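Local coordinates for transcription regulator AsnC/Lrp ligand binding domain-containing protein (Sulfolobus tokodaii, PDB 2ZBC) that probably senses amino acids as a stand-alone effector-binding module of the Lrp/AsnC regulator family, and binds isoleucine between its subunits, at residues 3-8 with 39-44. Residues are numbered along the deposited sequence; the frame is centred on the assembly and turned at random.
Sequences SAIVLI and DIVVKV. With ILE (isoleucine), chain J.
Val6 and Val42 form the tight middle of this antiparallel pair, the two central strands of the ferredoxin-like alpha/beta fold of the Lrp/AsnC ligand-binding domain. Val42 turns CG2 between its backbone N and carbonyl carbon (chi1 -72°), bringing that methyl within 3.5 Å of Val6 CB. Straight backbone bonds flank the spot: Val6 N donates to Val42 O at 2.9 Å and Val42 N to Val6 O. Ile8 crosses Ile40 (CB to CB 4.0 Å), its CD1 sitting more loosely, 4.2 Å from Val42 CG2, while Val6 CG2 meets Val44 CG2. Branched aliphatic residues suit this face, since helices 15-22 and 49-60 cover it.

On the other face, Ile5 CD1 rests 3.5 Å from Lys43 CG, so the lysine offers its methylenes, and Ile5 CG2 touches Val41 CG1. With an alanine in this isoleucine's place, CG2 and CD1 are gone, and Val41 CG1 and the Lys43 methylenes would probably lose their apolar neighbour. Leu7 CD2 meets Val41 CG2 at 3.8 Å, and Leu7 packs on Leu7 of a second subunit.

The more open end is at partly exposed Ser3, whose hydroxyl bonds Glu45; its CA-H contacts Val44 O and its backbone pairs with Ile74. At the opposite end a classic beta bulge lets Ile8 O accept from both Asp39 N and Ile40 N. Asp39 OD1 takes the isoleucine amino group at 2.8 Å; OD2 accepts from Thr10 N and salt-bridges Arg61 of a third subunit, so a carboxylate suits. The main-chain ladder thus pairs the strands and apolar side chains seal both faces; the shared carboxylate is consistent with effector binding tied to assembly.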
loop_
_atom_site.group_PDB
_atom_site.type_symbol
_atom_site.label_atom_id
_atom_site.label_comp_id
_atom_site.label_asym_id
_atom_site.label_seq_id
_atom_site.Cartn_x
_atom_site.Cartn_y
_atom_site.Cartn_z
ATOM N N SER A 3 -21.950 13.074 1.672
ATOM C CA SER A 3 -21.556 12.425 0.431
ATOM C C SER A 3 -20.190 11.757 0.615
ATOM O O SER A 3 -19.302 12.290 1.268
ATOM C CB SER A 3 -21.440 13.447 -0.698
ATOM O OG SER A 3 -22.617 14.290 -0.803
ATOM N N ALA A 4 -20.041 10.604 -0.012
ATOM C CA ALA A 4 -18.806 9.937 0.040
ATOM C C ALA A 4 -18.719 8.932 -1.130
ATOM O O ALA A 4 -19.732 8.523 -1.699
ATOM C CB ALA A 4 -18.649 9.265 1.366
ATOM N N ILE A 5 -17.505 8.575 -1.453
ATOM C CA ILE A 5 -17.247 7.505 -2.379
ATOM C C ILE A 5 -16.588 6.400 -1.610
ATOM O O ILE A 5 -15.598 6.674 -0.910
ATOM C CB ILE A 5 -16.335 8.007 -3.444
ATOM C CG1 ILE A 5 -16.943 9.127 -4.264
ATOM C CG2 ILE A 5 -15.899 6.857 -4.414
ATOM C CD1 ILE A 5 -18.019 8.735 -5.080
ATOM N N VAL A 6 -17.143 5.167 -1.684
ATOM C CA VAL A 6 -16.642 4.049 -0.926
ATOM C C VAL A 6 -16.048 3.015 -1.874
ATOM O O VAL A 6 -16.706 2.585 -2.815
ATOM C CB VAL A 6 -17.751 3.392 -0.090
ATOM C CG1 VAL A 6 -17.198 2.312 0.772
ATOM C CG2 VAL A 6 -18.451 4.452 0.815
ATOM N N LEU A 7 -14.802 2.656 -1.631
ATOM C CA LEU A 7 -14.111 1.640 -2.423
ATOM C C LEU A 7 -14.248 0.291 -1.668
ATOM O O LEU A 7 -13.876 0.176 -0.481
ATOM C CB LEU A 7 -12.634 1.994 -2.608
ATOM C CG LEU A 7 -12.392 3.415 -3.165
ATOM C CD1 LEU A 7 -10.958 3.804 -3.140
ATOM C CD2 LEU A 7 -12.982 3.491 -4.562
ATOM N N ILE A 8 -14.814 -0.707 -2.317
ATOM C CA ILE A 8 -15.129 -1.956 -1.616
ATOM C C ILE A 8 -14.243 -3.049 -2.178
ATOM O O ILE A 8 -14.094 -3.133 -3.393
ATOM C CB ILE A 8 -16.585 -2.282 -1.841
ATOM C CG1 ILE A 8 -17.491 -1.197 -1.219
ATOM C CG2 ILE A 8 -16.947 -3.569 -1.171
ATOM C CD1 ILE A 8 -18.932 -1.410 -1.580
ATOM N N ASP A 39 -12.624 -3.516 -5.993
ATOM C CA ASP A 39 -13.543 -4.329 -6.708
ATOM C C ASP A 39 -14.829 -3.631 -7.038
ATOM O O ASP A 39 -15.378 -3.882 -8.133
ATOM C CB ASP A 39 -13.913 -5.497 -5.893
ATOM C CG ASP A 39 -12.684 -6.380 -5.578
ATOM O OD1 ASP A 39 -11.751 -6.372 -6.403
ATOM O OD2 ASP A 39 -12.611 -7.021 -4.514
ATOM N N ILE A 40 -15.308 -2.783 -6.124
ATOM C CA ILE A 40 -16.514 -1.991 -6.395
ATOM C C ILE A 40 -16.366 -0.564 -5.879
ATOM O O ILE A 40 -15.734 -0.322 -4.832
ATOM C CB ILE A 40 -17.697 -2.608 -5.640
ATOM C CG1 ILE A 40 -17.981 -4.052 -6.074
ATOM C CG2 ILE A 40 -18.939 -1.763 -5.712
ATOM C CD1 ILE A 40 -19.075 -4.738 -5.307
ATOM N N VAL A 41 -16.962 0.381 -6.618
ATOM C CA VAL A 41 -16.912 1.818 -6.277
ATOM C C VAL A 41 -18.361 2.183 -6.110
ATOM O O VAL A 41 -19.144 1.919 -6.978
ATOM C CB VAL A 41 -16.269 2.690 -7.367
ATOM C CG1 VAL A 41 -16.446 4.171 -6.999
ATOM C CG2 VAL A 41 -14.880 2.326 -7.647
ATOM N N VAL A 42 -18.738 2.725 -4.971
ATOM C CA VAL A 42 -20.088 3.241 -4.802
ATOM C C VAL A 42 -20.043 4.717 -4.459
ATOM O O VAL A 42 -19.111 5.176 -3.784
ATOM C CB VAL A 42 -20.894 2.519 -3.686
ATOM C CG1 VAL A 42 -21.298 1.107 -4.103
ATOM C CG2 VAL A 42 -20.211 2.489 -2.441
ATOM N N LYS A 43 -20.997 5.469 -4.961
ATOM C CA LYS A 43 -21.268 6.810 -4.405
ATOM C C LYS A 43 -22.400 6.701 -3.411
ATOM O O LYS A 43 -23.444 6.119 -3.691
ATOM C CB LYS A 43 -21.588 7.786 -5.521
ATOM C CG LYS A 43 -21.525 9.265 -5.047
ATOM C CD LYS A 43 -21.292 10.140 -6.289
ATOM C CE LYS A 43 -22.160 11.330 -6.322
ATOM N NZ LYS A 43 -22.026 12.143 -5.159
ATOM N N VAL A 44 -22.211 7.235 -2.220
ATOM C CA VAL A 44 -23.206 7.146 -1.188
ATOM C C VAL A 44 -23.644 8.553 -0.896
ATOM O O VAL A 44 -22.828 9.398 -0.762
ATOM C CB VAL A 44 -22.640 6.554 0.086
ATOM C CG1 VAL A 44 -23.643 6.656 1.210
ATOM C CG2 VAL A 44 -22.209 5.141 -0.155
HETATM N N ILE J . -10.877 -5.818 -8.951
HETATM C CA ILE J . -10.747 -7.263 -9.337
HETATM C C ILE J . -9.599 -7.509 -10.225
HETATM O O ILE J . -9.046 -6.505 -10.726
HETATM C CB ILE J . -12.050 -7.830 -9.924
HETATM C CG1 ILE J . -12.332 -7.357 -11.366
HETATM C CG2 ILE J . -13.175 -7.578 -9.014
HETATM C CD1 ILE J . -13.533 -8.067 -12.021
HETATM O OXT ILE J . -9.263 -8.698 -10.311
#